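PDB 4UJ0: flower-specific gamma-thionin-like protein/acidic protein from Solanum lycopersicum, which is a flower-specific plant defensin that probably binds phosphatidylinositol 4,5-bisphosphate through a dimeric cationic grip and lyses target cells. Local coordinates for residues 19-33 / 36-48. Residues are numbered along the deposited sequence; the frame is centred on the assembly and turned at random.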
ATOM      1  N   ASP A  19      -3.165   0.279   8.136  1.00 28.61           N
ATOM      2  CA  ASP A  19      -1.965  -0.019   7.361  1.00 27.81           C
ATOM      3  C   ASP A  19      -1.766  -1.518   7.166  1.00 20.94           C
ATOM      4  O   ASP A  19      -1.339  -1.966   6.093  1.00 23.52           O
ATOM      5  CB  ASP A  19      -0.721   0.521   8.062  1.00 28.62           C
ATOM      6  CG  ASP A  19      -0.565   2.019   7.925  1.00 32.70           C
ATOM      7  OD1 ASP A  19      -1.377   2.661   7.235  1.00 27.76           O
ATOM      8  OD2 ASP A  19       0.407   2.552   8.498  1.00 35.60           O
ATOM      9  N   SER A  20      -2.038  -2.289   8.222  1.00 30.98           N
ATOM     10  CA  SER A  20      -1.737  -3.721   8.218  1.00 35.45           C
ATOM     11  C   SER A  20      -2.497  -4.453   7.120  1.00 28.42           C
ATOM     12  O   SER A  20      -1.977  -5.390   6.514  1.00 27.39           O
ATOM     13  CB  SER A  20      -2.026  -4.355   9.590  1.00 42.32           C
ATOM     14  OG  SER A  20      -3.330  -4.041  10.053  1.00 42.94           O
ATOM     15  N   SER A  21      -3.717  -4.011   6.853  1.00 28.12           N
ATOM     16  CA  SER A  21      -4.549  -4.616   5.821  1.00 26.60           C
ATOM     17  C   SER A  21      -3.996  -4.253   4.436  1.00 22.65           C
ATOM     18  O   SER A  21      -3.836  -5.106   3.569  1.00 25.81           O
ATOM     19  CB  SER A  21      -5.982  -4.128   5.984  1.00 34.02           C
ATOM     20  OG  SER A  21      -6.803  -4.602   4.939  1.00 31.21           O
ATOM     21  N   CYS A  22      -3.697  -2.976   4.248  1.00 21.35           N
ATOM     22  CA  CYS A  22      -3.095  -2.497   3.007  1.00 18.56           C
ATOM     23  C   CYS A  22      -1.791  -3.271   2.720  1.00 17.75           C
ATOM     24  O   CYS A  22      -1.540  -3.726   1.598  1.00 17.06           O
ATOM     25  CB  CYS A  22      -2.806  -0.995   3.141  1.00 26.86           C
ATOM     26  SG  CYS A  22      -1.854  -0.246   1.791  1.00 18.82           S
ATOM     27  N   ARG A  23      -0.946  -3.384   3.728  1.00 20.05           N
ATOM     28  CA  ARG A  23       0.328  -4.073   3.575  1.00 20.03           C
ATOM     29  C   ARG A  23       0.104  -5.484   3.002  1.00 24.05           C
ATOM     30  O   ARG A  23       0.841  -5.926   2.107  1.00 21.21           O
ATOM     31  CB  ARG A  23       1.041  -4.139   4.924  1.00 26.48           C
ATOM     32  CG  ARG A  23       2.429  -4.751   4.896  1.00 27.39           C
ATOM     33  CD  ARG A  23       3.006  -4.840   6.294  1.00 38.69           C
ATOM     34  NE  ARG A  23       2.760  -3.615   7.057  1.00 48.74           N
ATOM     35  CZ  ARG A  23       2.267  -3.567   8.298  1.00 55.58           C
ATOM     36  NH1 ARG A  23       1.953  -4.678   8.964  1.00 60.49           N
ATOM     37  NH2 ARG A  23       2.086  -2.390   8.889  1.00 53.15           N
ATOM     38  N   LYS A  24      -0.916  -6.186   3.505  1.00 22.66           N
ATOM     39  CA  LYS A  24      -1.166  -7.558   3.090  1.00 25.75           C
ATOM     40  C   LYS A  24      -1.512  -7.617   1.608  1.00 24.56           C
ATOM     41  O   LYS A  24      -0.960  -8.427   0.868  1.00 24.66           O
ATOM     42  CB  LYS A  24      -2.311  -8.174   3.901  1.00 35.50           C
ATOM     43  CG  LYS A  24      -2.493  -9.664   3.639  1.00 44.75           C
ATOM     44  CD  LYS A  24      -3.714 -10.242   4.357  1.00 52.76           C
ATOM     45  CE  LYS A  24      -5.001  -9.585   3.885  1.00 57.70           C
ATOM     46  NZ  LYS A  24      -5.173  -9.636   2.397  1.00 64.19           N
ATOM     47  N   TYR A  25      -2.427  -6.755   1.182  1.00 17.18           N
ATOM     48  CA  TYR A  25      -2.783  -6.665  -0.234  1.00 17.99           C
ATOM     49  C   TYR A  25      -1.552  -6.313  -1.077  1.00 15.63           C
ATOM     50  O   TYR A  25      -1.314  -6.908  -2.133  1.00 18.99           O
ATOM     51  CB  TYR A  25      -3.893  -5.625  -0.465  1.00 17.64           C
ATOM     52  CG  TYR A  25      -5.291  -6.095  -0.104  1.00 19.32           C
ATOM     53  CD1 TYR A  25      -5.795  -5.922   1.183  1.00 21.03           C
ATOM     54  CD2 TYR A  25      -6.097  -6.707  -1.041  1.00 20.28           C
ATOM     55  CE1 TYR A  25      -7.045  -6.349   1.515  1.00 23.33           C
ATOM     56  CE2 TYR A  25      -7.368  -7.122  -0.725  1.00 22.28           C
ATOM     57  CZ  TYR A  25      -7.839  -6.943   0.561  1.00 23.20           C
ATOM     58  OH  TYR A  25      -9.087  -7.369   0.906  1.00 26.84           O
ATOM     59  N   CYS A  26      -0.761  -5.356  -0.611  1.00 14.94           N
ATOM     60  CA  CYS A  26       0.381  -4.901  -1.394  1.00 16.47           C
ATOM     61  C   CYS A  26       1.433  -5.978  -1.590  1.00 16.34           C
ATOM     62  O   CYS A  26       2.005  -6.129  -2.681  1.00 18.13           O
ATOM     63  CB  CYS A  26       0.989  -3.651  -0.767  1.00 12.58           C
ATOM     64  SG  CYS A  26      -0.070  -2.253  -0.933  1.00 16.18           S
ATOM     65  N   ILE A  27       1.671  -6.783  -0.559  1.00 19.92           N
ATOM     66  CA  ILE A  27       2.644  -7.853  -0.692  1.00 19.73           C
ATOM     67  C   ILE A  27       2.179  -8.882  -1.715  1.00 22.69           C
ATOM     68  O   ILE A  27       3.004  -9.435  -2.472  1.00 23.77           O
ATOM     69  CB  ILE A  27       2.941  -8.480   0.677  1.00 21.28           C
ATOM     70  CG1 ILE A  27       3.748  -7.467   1.490  1.00 20.83           C
ATOM     71  CG2 ILE A  27       3.716  -9.807   0.542  1.00 24.49           C
ATOM     72  CD1 ILE A  27       3.835  -7.786   2.978  1.00 28.58           C
ATOM     73  N   LYS A  28       0.866  -9.109  -1.782  1.00 17.43           N
ATOM     74  CA  LYS A  28       0.316 -10.043  -2.756  1.00 22.28           C
ATOM     75  C   LYS A  28       0.478  -9.475  -4.169  1.00 24.49           C
ATOM     76  O   LYS A  28       0.544 -10.225  -5.144  1.00 29.20           O
ATOM     77  CB  LYS A  28      -1.154 -10.357  -2.460  1.00 29.52           C
ATOM     78  CG  LYS A  28      -1.371 -11.126  -1.172  1.00 38.20           C
ATOM     79  CD  LYS A  28      -2.828 -11.580  -1.029  1.00 44.59           C
ATOM     80  CE  LYS A  28      -3.003 -12.491   0.181  1.00 50.20           C
ATOM     81  NZ  LYS A  28      -4.422 -12.947   0.329  1.00 57.91           N
ATOM     82  N   GLU A  29       0.528  -8.152  -4.263  1.00 24.56           N
ATOM     83  CA  GLU A  29       0.793  -7.437  -5.518  1.00 23.27           C
ATOM     84  C   GLU A  29       2.294  -7.352  -5.853  1.00 22.21           C
ATOM     85  O   GLU A  29       2.684  -6.644  -6.776  1.00 21.60           O
ATOM     86  CB  GLU A  29       0.194  -6.022  -5.459  1.00 19.11           C
ATOM     87  CG  GLU A  29      -1.336  -5.986  -5.534  1.00 23.01           C
ATOM     88  CD  GLU A  29      -1.922  -4.580  -5.439  1.00 23.61           C
ATOM     89  OE1 GLU A  29      -1.567  -3.690  -6.260  1.00 18.21           O
ATOM     90  OE2 GLU A  29      -2.761  -4.365  -4.538  1.00 22.05           O
ATOM     91  N   LYS A  30       3.127  -8.062  -5.097  1.00 22.25           N
ATOM     92  CA  LYS A  30       4.580  -8.125  -5.342  1.00 23.20           C
ATOM     93  C   LYS A  30       5.330  -6.839  -4.946  1.00 20.26           C
ATOM     94  O   LYS A  30       6.416  -6.556  -5.455  1.00 22.61           O
ATOM     95  CB  LYS A  30       4.890  -8.478  -6.808  1.00 29.62           C
ATOM     96  CG  LYS A  30       4.227  -9.751  -7.312  1.00 39.92           C
ATOM     97  CD  LYS A  30       4.562 -10.935  -6.421  1.00 49.59           C
ATOM     98  CE  LYS A  30       4.251 -12.258  -7.111  1.00 61.01           C
ATOM     99  NZ  LYS A  30       5.269 -12.605  -8.154  1.00 65.80           N
ATOM    100  N   PHE A  31       4.753  -6.085  -4.023  1.00 16.15           N
ATOM    101  CA  PHE A  31       5.449  -5.023  -3.334  1.00 14.26           C
ATOM    102  C   PHE A  31       5.982  -5.598  -2.037  1.00 16.79           C
ATOM    103  O   PHE A  31       5.702  -6.752  -1.701  1.00 19.13           O
ATOM    104  CB  PHE A  31       4.512  -3.833  -3.092  1.00 14.91           C
ATOM    105  CG  PHE A  31       4.142  -3.099  -4.358  1.00 14.66           C
ATOM    106  CD1 PHE A  31       3.155  -3.600  -5.183  1.00 15.52           C
ATOM    107  CD2 PHE A  31       4.773  -1.927  -4.715  1.00 15.71           C
ATOM    108  CE1 PHE A  31       2.805  -2.940  -6.362  1.00 21.28           C
ATOM    109  CE2 PHE A  31       4.418  -1.246  -5.891  1.00 18.47           C
ATOM    110  CZ  PHE A  31       3.433  -1.762  -6.708  1.00 19.23           C
ATOM    111  N   THR A  32       6.763  -4.812  -1.307  1.00 13.16           N
ATOM    112  CA  THR A  32       7.381  -5.305  -0.084  1.00 16.17           C
ATOM    113  C   THR A  32       6.723  -4.741   1.151  1.00 14.78           C
ATOM    114  O   THR A  32       7.101  -5.075   2.273  1.00 19.00           O
ATOM    115  CB  THR A  32       8.898  -5.003  -0.020  1.00 17.49           C
ATOM    116  OG1 THR A  32       9.111  -3.591   0.096  1.00 16.43           O
ATOM    117  CG2 THR A  32       9.601  -5.556  -1.257  1.00 21.29           C
ATOM    118  N   GLY A  33       5.727  -3.884   0.937  1.00 15.37           N
ATOM    119  CA  GLY A  33       4.944  -3.316   2.025  1.00 19.31           C
ATOM    120  C   GLY A  33       3.871  -2.379   1.513  1.00 16.13           C
ATOM    121  O   GLY A  33       3.618  -2.279   0.309  1.00 15.30           O
ATOM    122  N   CYS A  36      -1.611   3.121   4.442  1.00 21.01           N
ATOM    123  CA  CYS A  36      -2.701   4.012   4.085  1.00 18.86           C
ATOM    124  C   CYS A  36      -2.197   5.432   4.029  1.00 26.69           C
ATOM    125  O   CYS A  36      -1.425   5.863   4.894  1.00 30.77           O
ATOM    126  CB  CYS A  36      -3.816   3.945   5.126  1.00 22.06           C
ATOM    127  SG  CYS A  36      -4.517   2.306   5.339  1.00 28.03           S
ATOM    128  N   SER A  37      -2.634   6.166   3.016  1.00 25.15           N
ATOM    129  CA  SER A  37      -2.462   7.606   3.043  1.00 36.71           C
ATOM    130  C   SER A  37      -3.527   8.140   4.004  1.00 36.96           C
ATOM    131  O   SER A  37      -4.715   7.962   3.772  1.00 31.41           O
ATOM    132  CB  SER A  37      -2.578   8.212   1.639  1.00 37.33           C
ATOM    133  OG  SER A  37      -3.851   8.028   1.063  1.00 45.44           O
ATOM    134  N   LYS A  38      -3.097   8.736   5.117  1.00 57.13           N
ATOM    135  CA  LYS A  38      -4.041   9.263   6.105  1.00 55.09           C
ATOM    136  C   LYS A  38      -4.884  10.343   5.446  1.00 61.60           C
ATOM    137  O   LYS A  38      -5.983  10.664   5.897  1.00 63.27           O
ATOM    138  CB  LYS A  38      -3.302   9.836   7.314  1.00 58.19           C
ATOM    139  CG  LYS A  38      -2.518   8.805   8.102  1.00 59.25           C
ATOM    140  CD  LYS A  38      -2.128   9.329   9.471  1.00 63.35           C
ATOM    141  CE  LYS A  38      -1.265   8.328  10.227  1.00 67.90           C
ATOM    142  NZ  LYS A  38       0.082   8.135   9.598  1.00 73.89           N
ATOM    143  N   LEU A  39      -4.354  10.860   4.345  1.00 68.38           N
ATOM    144  CA  LEU A  39      -4.925  11.981   3.617  1.00 69.49           C
ATOM    145  C   LEU A  39      -6.182  11.576   2.855  1.00 57.38           C
ATOM    146  O   LEU A  39      -7.296  12.002   3.175  1.00 49.91           O
ATOM    147  CB  LEU A  39      -3.884  12.492   2.613  1.00 76.32           C
ATOM    148  CG  LEU A  39      -2.428  12.506   3.102  1.00 83.41           C
ATOM    149  CD1 LEU A  39      -1.485  12.995   2.009  1.00 92.76           C
ATOM    150  CD2 LEU A  39      -2.300  13.368   4.352  1.00 86.68           C
ATOM    151  N   GLN A  40      -5.968  10.734   1.851  1.00 49.65           N
ATOM    152  CA  GLN A  40      -6.962  10.382   0.852  1.00 48.07           C
ATOM    153  C   GLN A  40      -7.516   8.991   1.168  1.00 39.22           C
ATOM    154  O   GLN A  40      -8.402   8.488   0.478  1.00 37.87           O
ATOM    155  CB  GLN A  40      -6.280  10.384  -0.526  1.00 60.11           C
ATOM    156  CG  GLN A  40      -7.203  10.527  -1.738  1.00 67.38           C
ATOM    157  CD  GLN A  40      -6.433  10.556  -3.068  1.00 78.18           C
ATOM    158  OE1 GLN A  40      -5.208  10.378  -3.104  1.00 77.28           O
ATOM    159  NE2 GLN A  40      -7.157  10.776  -4.165  1.00 80.09           N
ATOM    160  N   ARG A  41      -6.983   8.364   2.212  1.00 33.94           N
ATOM    161  CA  ARG A  41      -7.427   7.034   2.608  1.00 28.21           C
ATOM    162  C   ARG A  41      -7.290   6.018   1.471  1.00 35.38           C
ATOM    163  O   ARG A  41      -8.177   5.185   1.267  1.00 29.20           O
ATOM    164  CB  ARG A  41      -8.879   7.077   3.079  1.00 30.63           C
ATOM    165  CG  ARG A  41      -9.152   7.952   4.305  1.00 34.55           C
ATOM    166  CD  ARG A  41      -8.463   7.400   5.525  1.00 33.38           C
ATOM    167  NE  ARG A  41      -8.666   8.212   6.717  1.00 37.44           N
ATOM    168  CZ  ARG A  41      -7.859   8.192   7.773  1.00 45.96           C
ATOM    169  NH1 ARG A  41      -6.792   7.402   7.792  1.00 49.12           N
ATOM    170  NH2 ARG A  41      -8.116   8.965   8.810  1.00 58.12           N
ATOM    171  N   LYS A  42      -6.187   6.104   0.732  1.00 35.19           N
ATOM    172  CA  LYS A  42      -5.850   5.109  -0.285  1.00 29.70           C
ATOM    173  C   LYS A  42      -4.794   4.185   0.278  1.00 21.38           C
ATOM    174  O   LYS A  42      -3.968   4.595   1.092  1.00 25.26           O
ATOM    175  CB  LYS A  42      -5.328   5.783  -1.563  1.00 31.73           C
ATOM    176  CG  LYS A  42      -6.424   6.395  -2.436  1.00 41.43           C
ATOM    177  CD  LYS A  42      -7.465   5.348  -2.781  1.00 44.33           C
ATOM    178  CE  LYS A  42      -8.313   5.726  -3.976  1.00 54.78           C
ATOM    179  NZ  LYS A  42      -9.168   4.573  -4.401  1.00 63.26           N
ATOM    180  N   CYS A  43      -4.811   2.929  -0.161  1.00 18.55           N
ATOM    181  CA  CYS A  43      -3.718   2.003   0.128  1.00 16.51           C
ATOM    182  C   CYS A  43      -2.582   2.236  -0.872  1.00 17.60           C
ATOM    183  O   CYS A  43      -2.780   2.134  -2.090  1.00 16.69           O
ATOM    184  CB  CYS A  43      -4.215   0.565   0.050  1.00 17.20           C
ATOM    185  SG  CYS A  43      -2.968  -0.703   0.149  1.00 15.78           S
ATOM    186  N   LEU A  44      -1.407   2.578  -0.342  1.00 14.25           N
ATOM    187  CA  LEU A  44      -0.219   2.876  -1.154  1.00 17.56           C
ATOM    188  C   LEU A  44       0.798   1.771  -0.957  1.00 16.91           C
ATOM    189  O   LEU A  44       1.263   1.545   0.154  1.00 18.50           O
ATOM    190  CB  LEU A  44       0.402   4.215  -0.740  1.00 17.71           C
ATOM    191  CG  LEU A  44      -0.546   5.407  -0.880  1.00 25.31           C
ATOM    192  CD1 LEU A  44       0.150   6.721  -0.498  1.00 30.99           C
ATOM    193  CD2 LEU A  44      -1.082   5.468  -2.301  1.00 27.18           C
ATOM    194  N   CYS A  45       1.121   1.076  -2.037  1.00 15.18           N
ATOM    195  CA  CYS A  45       2.083  -0.014  -1.969  1.00 15.37           C
ATOM    196  C   CYS A  45       3.485   0.526  -2.161  1.00 13.47           C
ATOM    197  O   CYS A  45       3.682   1.450  -2.941  1.00 15.50           O
ATOM    198  CB  CYS A  45       1.782  -1.047  -3.046  1.00 15.52           C
ATOM    199  SG  CYS A  45       0.144  -1.817  -2.923  1.00 16.87           S
ATOM    200  N   THR A  46       4.443  -0.091  -1.471  1.00 13.91           N
ATOM    201  CA  THR A  46       5.821   0.357  -1.488  1.00 16.66           C
ATOM    202  C   THR A  46       6.803  -0.785  -1.763  1.00 16.97           C
ATOM    203  O   THR A  46       6.611  -1.928  -1.328  1.00 15.60           O
ATOM    204  CB  THR A  46       6.175   1.035  -0.141  1.00 17.77           C
ATOM    205  OG1 THR A  46       5.855   0.150   0.951  1.00 17.50           O
ATOM    206  CG2 THR A  46       5.387   2.339   0.008  1.00 19.10           C
ATOM    207  N   LYS A  47       7.870  -0.459  -2.488  1.00 13.28           N
ATOM    208  CA  LYS A  47       8.975  -1.390  -2.698  1.00 15.21           C
ATOM    209  C   LYS A  47      10.220  -0.581  -2.995  1.00 16.32           C
ATOM    210  O   LYS A  47      10.147   0.580  -3.410  1.00 18.69           O
ATOM    211  CB  LYS A  47       8.669  -2.354  -3.855  1.00 15.45           C
ATOM    212  CG  LYS A  47       8.469  -1.643  -5.204  1.00 19.77           C
ATOM    213  CD  LYS A  47       8.658  -2.569  -6.393  1.00 33.56           C
ATOM    214  CE  LYS A  47       7.596  -3.626  -6.485  1.00 39.69           C
ATOM    215  NZ  LYS A  47       7.670  -4.361  -7.795  1.00 36.45           N
ATOM    216  N   PRO A  48      11.385  -1.181  -2.780  1.00 18.83           N
ATOM    217  CA  PRO A  48      12.630  -0.525  -3.163  1.00 20.31           C
ATOM    218  C   PRO A  48      12.612  -0.159  -4.639  1.00 27.18           C
ATOM    219  O   PRO A  48      12.187  -0.946  -5.488  1.00 25.43           O
ATOM    220  CB  PRO A  48      13.686  -1.603  -2.877  1.00 23.21           C
ATOM    221  CG  PRO A  48      13.039  -2.476  -1.829  1.00 20.92           C
ATOM    222  CD  PRO A  48      11.611  -2.525  -2.215  1.00 19.49           C
TER
HETATM  223  O   HOH W   1       4.910  -4.959  -8.093  1.00 32.63           O
HETATM  224  O   HOH W   2       8.048  -1.370   1.524  1.00 21.86           O
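T46 pairs through its backbone with T32 and G33, at the start of strand 33-36. Its N donates to G33 O at 2.9 Å, nearly straight (172°) but from above the carbonyl plane. T46 O accepts T32 N in the carbonyl plane at 2.9 Å and, weakly, G33 N. T32 and G33 thus both face T46, a classic beta bulge. One water bridges the T32 and T46 hydroxyls. At the other end C36 N donates to D19 OD1 (2.8 Å), meeting the carboxylate from above its plane.

Two disulfides, C22-C43 and C26-C45, tie successive turns of helix 19-28 to alternate residues of strand 43-48. Together with the helix and strand they form the cysteine-stabilised alpha-beta motif of plant defensins. C36 adds a third bridge, to C16.

The F31 ring is sandwiched. C45 CB sits over one face, 3.5 Å from the centroid. K47 covers the opposite face: with the chain bent at chi3 (67°), CE packs on the ring and NZ lies 4.9 Å from the ring centroid, a cation-pi contact. A water accepts from K47 NZ and donates to E29 O. The E29 carboxylate turns to S9, Q10 and T11.

Two covalent links thus fix helix to strand, while F31, held between C45 and K47, packs the segment after the helix on the same strand.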